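Local coordinates for ComZ (Thermus thermophilus, PDB 6QVI), which is a competence-associated, pilin-like protein that probably sits at the tip of a pilus and serves as a receptor for DNA during natural transformation, at residues A[122-135]-A[510-524]. Residues are numbered along the deposited sequence; the frame is centred on the assembly and turned at random.
Sequences RVQATFRISNSDYL and SLRGGKPVFQVLSYE
Q124 and E524 make a reciprocal pair, Q124 N to E524 O (2.7 Å) and E524 N to Q124 O (2.8 Å). R128 with Q519 and S130 with V517 repeat it, so the N-H and C=O of all three residues in strand 122-130 are satisfied. At T126, L521 N donates to T126 O at 2.7 Å and S522 N reaches the same oxygen weakly at 3.4 Å, while T126 N donates to S522 O: a classic bulge that slips the register by one. S130 OG, set between its backbone N and carbonyl carbon (chi1 67°), reaches across and donates to K515 O (2.8 Å). Past the strands the loops stay bonded through G514 N to S132 O, G513 N to D133 O and L135 N to L511 O, while Y134 OH lies 3.5 Å above the R512 guanidinium plane. S132 OG is hydrogen-bonded to E40 OE2 of helix 12-40. On the face towards that helix, the F127 and F518 rings meet obliquely, CD2 of F127 being 3.6 Å from CZ of F518, and F33 packs edge-to-face on F518. The C-terminal strand completes an antiparallel sheet against the N-terminal helix, as in a pseudopilin-like domain, with the beta-solenoid domain inserted between the two strands.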
# COMPACT_ATOMS: atom_id res chain seq x y z
N ARG A 122 -0.74 -18.36 -38.71
CA ARG A 122 -0.12 -17.61 -37.63
C ARG A 122 -1.10 -16.53 -37.19
O ARG A 122 -1.59 -15.75 -38.03
CB ARG A 122 1.19 -17.00 -38.14
CG ARG A 122 2.15 -16.43 -37.15
CD ARG A 122 3.36 -15.99 -37.94
NE ARG A 122 3.94 -14.78 -37.39
CZ ARG A 122 4.96 -14.77 -36.56
NH1 ARG A 122 5.53 -15.92 -36.18
NH2 ARG A 122 5.42 -13.61 -36.11
N VAL A 123 -1.37 -16.46 -35.89
CA VAL A 123 -2.21 -15.37 -35.40
C VAL A 123 -1.53 -14.69 -34.22
O VAL A 123 -0.83 -15.32 -33.41
CB VAL A 123 -3.63 -15.86 -35.00
CG1 VAL A 123 -4.20 -16.69 -36.10
CG2 VAL A 123 -3.64 -16.59 -33.69
N GLN A 124 -1.77 -13.40 -34.08
CA GLN A 124 -0.99 -12.71 -33.06
C GLN A 124 -1.76 -11.52 -32.55
O GLN A 124 -2.62 -10.98 -33.25
CB GLN A 124 0.37 -12.31 -33.63
CG GLN A 124 0.44 -11.05 -34.42
CD GLN A 124 1.90 -10.69 -34.73
OE1 GLN A 124 2.74 -11.58 -34.91
NE2 GLN A 124 2.21 -9.40 -34.73
N ALA A 125 -1.49 -11.15 -31.28
CA ALA A 125 -2.11 -9.99 -30.65
C ALA A 125 -1.10 -9.20 -29.83
O ALA A 125 -0.26 -9.78 -29.12
CB ALA A 125 -3.28 -10.38 -29.76
N THR A 126 -1.23 -7.88 -29.90
CA THR A 126 -0.42 -6.99 -29.10
C THR A 126 -1.27 -6.39 -27.99
O THR A 126 -2.31 -5.77 -28.27
CB THR A 126 0.15 -5.85 -29.93
OG1 THR A 126 1.06 -6.38 -30.89
CG2 THR A 126 0.89 -4.88 -29.01
N PHE A 127 -0.77 -6.48 -26.76
CA PHE A 127 -1.43 -5.92 -25.60
C PHE A 127 -0.59 -4.83 -24.98
O PHE A 127 0.63 -4.83 -25.06
CB PHE A 127 -1.71 -6.97 -24.55
CG PHE A 127 -2.29 -8.20 -25.07
CD1 PHE A 127 -1.49 -9.17 -25.64
CD2 PHE A 127 -3.66 -8.40 -24.99
CE1 PHE A 127 -2.04 -10.33 -26.12
CE2 PHE A 127 -4.21 -9.55 -25.50
CZ PHE A 127 -3.40 -10.52 -26.05
N ARG A 128 -1.24 -4.03 -24.17
CA ARG A 128 -0.57 -3.05 -23.36
C ARG A 128 -1.06 -3.47 -22.01
O ARG A 128 -2.23 -3.52 -21.77
CB ARG A 128 -1.03 -1.66 -23.69
CG ARG A 128 -1.22 -0.81 -22.47
CD ARG A 128 -0.51 0.51 -22.60
NE ARG A 128 -0.80 1.15 -23.87
CZ ARG A 128 0.11 1.81 -24.57
NH1 ARG A 128 1.35 1.91 -24.10
NH2 ARG A 128 -0.22 2.37 -25.72
N ILE A 129 -0.16 -3.82 -21.12
CA ILE A 129 -0.50 -4.33 -19.80
C ILE A 129 0.28 -3.56 -18.75
O ILE A 129 1.52 -3.52 -18.79
CB ILE A 129 -0.20 -5.83 -19.65
CG1 ILE A 129 -0.81 -6.62 -20.81
CG2 ILE A 129 -0.68 -6.33 -18.28
CD1 ILE A 129 -0.51 -8.08 -20.68
N SER A 130 -0.45 -2.99 -17.78
CA SER A 130 0.19 -2.33 -16.65
C SER A 130 -0.58 -2.67 -15.39
O SER A 130 -1.82 -2.76 -15.42
CB SER A 130 0.28 -0.82 -16.91
OG SER A 130 -1.00 -0.21 -16.92
N ASN A 131 0.14 -2.94 -14.31
CA ASN A 131 -0.49 -3.28 -13.03
C ASN A 131 -0.67 -2.07 -12.11
O ASN A 131 -0.06 -1.01 -12.29
CB ASN A 131 0.33 -4.37 -12.33
CG ASN A 131 0.11 -5.75 -12.95
OD1 ASN A 131 -0.91 -6.40 -12.71
ND2 ASN A 131 1.07 -6.20 -13.78
N SER A 132 -1.53 -2.22 -11.11
CA SER A 132 -1.72 -1.11 -10.18
C SER A 132 -0.44 -0.86 -9.41
O SER A 132 -0.04 0.29 -9.22
CB SER A 132 -2.89 -1.36 -9.22
OG SER A 132 -4.14 -1.13 -9.86
N ASP A 133 0.20 -1.94 -8.97
CA ASP A 133 1.37 -1.91 -8.09
C ASP A 133 1.06 -1.09 -6.83
O ASP A 133 1.53 0.04 -6.62
CB ASP A 133 2.60 -1.39 -8.84
CG ASP A 133 3.87 -1.41 -7.98
OD1 ASP A 133 3.86 -2.11 -6.93
OD2 ASP A 133 4.88 -0.76 -8.36
N TYR A 134 0.24 -1.70 -5.98
CA TYR A 134 -0.10 -1.10 -4.70
C TYR A 134 1.18 -0.81 -3.94
O TYR A 134 1.90 -1.73 -3.54
CB TYR A 134 -1.01 -2.05 -3.91
CG TYR A 134 -2.47 -2.07 -4.38
CD1 TYR A 134 -3.27 -0.92 -4.27
CD2 TYR A 134 -3.03 -3.19 -5.00
CE1 TYR A 134 -4.60 -0.92 -4.69
CE2 TYR A 134 -4.36 -3.19 -5.44
CZ TYR A 134 -5.14 -2.05 -5.29
OH TYR A 134 -6.45 -2.01 -5.71
N LEU A 135 1.43 0.47 -3.68
CA LEU A 135 2.68 0.89 -3.05
C LEU A 135 2.80 0.32 -1.65
O LEU A 135 1.81 0.26 -0.89
CB LEU A 135 2.76 2.41 -3.01
CG LEU A 135 2.82 3.00 -4.42
CD1 LEU A 135 3.23 4.46 -4.38
CD2 LEU A 135 3.81 2.18 -5.28
N SER A 510 -5.48 3.68 -0.35
CA SER A 510 -4.76 2.55 -0.96
C SER A 510 -4.00 3.09 -2.19
O SER A 510 -4.51 3.08 -3.31
CB SER A 510 -5.71 1.37 -1.31
OG SER A 510 -6.25 1.48 -2.62
N LEU A 511 -2.76 3.51 -1.96
CA LEU A 511 -1.94 4.20 -2.95
C LEU A 511 -1.40 3.22 -3.99
O LEU A 511 -0.75 2.22 -3.64
CB LEU A 511 -0.78 4.88 -2.24
CG LEU A 511 -1.15 5.79 -1.06
CD1 LEU A 511 0.05 6.43 -0.34
CD2 LEU A 511 -2.06 6.91 -1.60
N ARG A 512 -1.58 3.58 -5.27
CA ARG A 512 -1.21 2.72 -6.40
C ARG A 512 -0.06 3.36 -7.18
O ARG A 512 -0.06 4.57 -7.43
CB ARG A 512 -2.39 2.52 -7.37
CG ARG A 512 -3.53 1.64 -6.87
CD ARG A 512 -4.72 1.60 -7.85
NE ARG A 512 -6.00 1.51 -7.14
CZ ARG A 512 -7.13 0.99 -7.62
NH1 ARG A 512 -7.17 0.49 -8.86
NH2 ARG A 512 -8.23 0.97 -6.86
N GLY A 513 0.87 2.51 -7.62
CA GLY A 513 1.99 2.97 -8.44
C GLY A 513 1.56 3.44 -9.82
O GLY A 513 2.03 4.47 -10.31
N GLY A 514 0.64 2.71 -10.46
CA GLY A 514 0.15 3.11 -11.76
C GLY A 514 -1.27 2.63 -11.94
O GLY A 514 -1.81 1.93 -11.08
N LYS A 515 -1.87 2.98 -13.09
CA LYS A 515 -3.25 2.62 -13.42
C LYS A 515 -3.31 1.19 -13.98
O LYS A 515 -2.41 0.76 -14.69
CB LYS A 515 -3.84 3.62 -14.42
CG LYS A 515 -4.90 4.52 -13.77
CD LYS A 515 -5.37 5.64 -14.68
CE LYS A 515 -6.81 6.05 -14.33
NZ LYS A 515 -7.48 6.80 -15.42
N PRO A 516 -4.35 0.42 -13.64
CA PRO A 516 -4.48 -0.95 -14.17
C PRO A 516 -5.01 -0.97 -15.61
O PRO A 516 -6.08 -0.42 -15.90
CB PRO A 516 -5.44 -1.62 -13.19
CG PRO A 516 -6.31 -0.45 -12.65
CD PRO A 516 -5.40 0.75 -12.65
N VAL A 517 -4.27 -1.62 -16.51
CA VAL A 517 -4.66 -1.69 -17.92
C VAL A 517 -4.32 -3.07 -18.47
O VAL A 517 -3.25 -3.62 -18.20
CB VAL A 517 -3.99 -0.56 -18.74
CG1 VAL A 517 -3.94 -0.92 -20.22
CG2 VAL A 517 -4.75 0.73 -18.57
N PHE A 518 -5.29 -3.66 -19.18
CA PHE A 518 -5.09 -4.85 -20.02
C PHE A 518 -5.84 -4.55 -21.32
O PHE A 518 -7.04 -4.84 -21.43
CB PHE A 518 -5.57 -6.13 -19.32
CG PHE A 518 -5.33 -7.33 -20.13
CD1 PHE A 518 -4.13 -8.03 -20.05
CD2 PHE A 518 -6.29 -7.73 -21.07
CE1 PHE A 518 -3.90 -9.16 -20.86
CE2 PHE A 518 -6.07 -8.83 -21.90
CZ PHE A 518 -4.87 -9.54 -21.81
N GLN A 519 -5.15 -3.98 -22.29
CA GLN A 519 -5.84 -3.51 -23.48
C GLN A 519 -5.23 -4.09 -24.76
O GLN A 519 -4.01 -4.13 -24.91
CB GLN A 519 -5.87 -1.98 -23.50
CG GLN A 519 -6.06 -1.44 -24.89
CD GLN A 519 -6.83 -0.15 -24.90
OE1 GLN A 519 -8.05 -0.17 -24.70
NE2 GLN A 519 -6.16 0.94 -25.23
N VAL A 520 -6.09 -4.48 -25.70
CA VAL A 520 -5.65 -5.05 -26.98
C VAL A 520 -5.38 -3.91 -27.95
O VAL A 520 -6.29 -3.16 -28.29
CB VAL A 520 -6.70 -5.99 -27.60
CG1 VAL A 520 -6.27 -6.34 -29.01
CG2 VAL A 520 -6.85 -7.26 -26.80
N LEU A 521 -4.14 -3.82 -28.43
CA LEU A 521 -3.78 -2.76 -29.37
C LEU A 521 -3.93 -3.20 -30.82
O LEU A 521 -4.13 -2.36 -31.70
CB LEU A 521 -2.34 -2.28 -29.16
CG LEU A 521 -1.94 -1.65 -27.81
CD1 LEU A 521 -0.54 -1.09 -27.88
CD2 LEU A 521 -2.92 -0.58 -27.35
N SER A 522 -3.84 -4.50 -31.08
CA SER A 522 -3.96 -4.99 -32.44
C SER A 522 -4.19 -6.49 -32.43
O SER A 522 -3.80 -7.20 -31.50
CB SER A 522 -2.72 -4.66 -33.25
OG SER A 522 -1.65 -5.46 -32.82
N TYR A 523 -4.78 -6.97 -33.51
CA TYR A 523 -4.96 -8.40 -33.65
C TYR A 523 -4.84 -8.78 -35.12
O TYR A 523 -5.35 -8.07 -35.99
CB TYR A 523 -6.28 -8.80 -33.06
CG TYR A 523 -6.82 -10.08 -33.55
CD1 TYR A 523 -6.65 -11.25 -32.82
CD2 TYR A 523 -7.57 -10.13 -34.71
CE1 TYR A 523 -7.21 -12.43 -33.25
CE2 TYR A 523 -8.11 -11.30 -35.15
CZ TYR A 523 -7.93 -12.44 -34.44
OH TYR A 523 -8.48 -13.59 -34.95
N GLU A 524 -4.16 -9.89 -35.37
CA GLU A 524 -3.86 -10.26 -36.74
C GLU A 524 -3.81 -11.77 -36.94
O GLU A 524 -3.33 -12.51 -36.08
CB GLU A 524 -2.53 -9.59 -37.09
CG GLU A 524 -1.68 -10.25 -38.13
CD GLU A 524 -0.40 -9.47 -38.40
OE1 GLU A 524 0.05 -8.69 -37.50
OE2 GLU A 524 0.16 -9.62 -39.51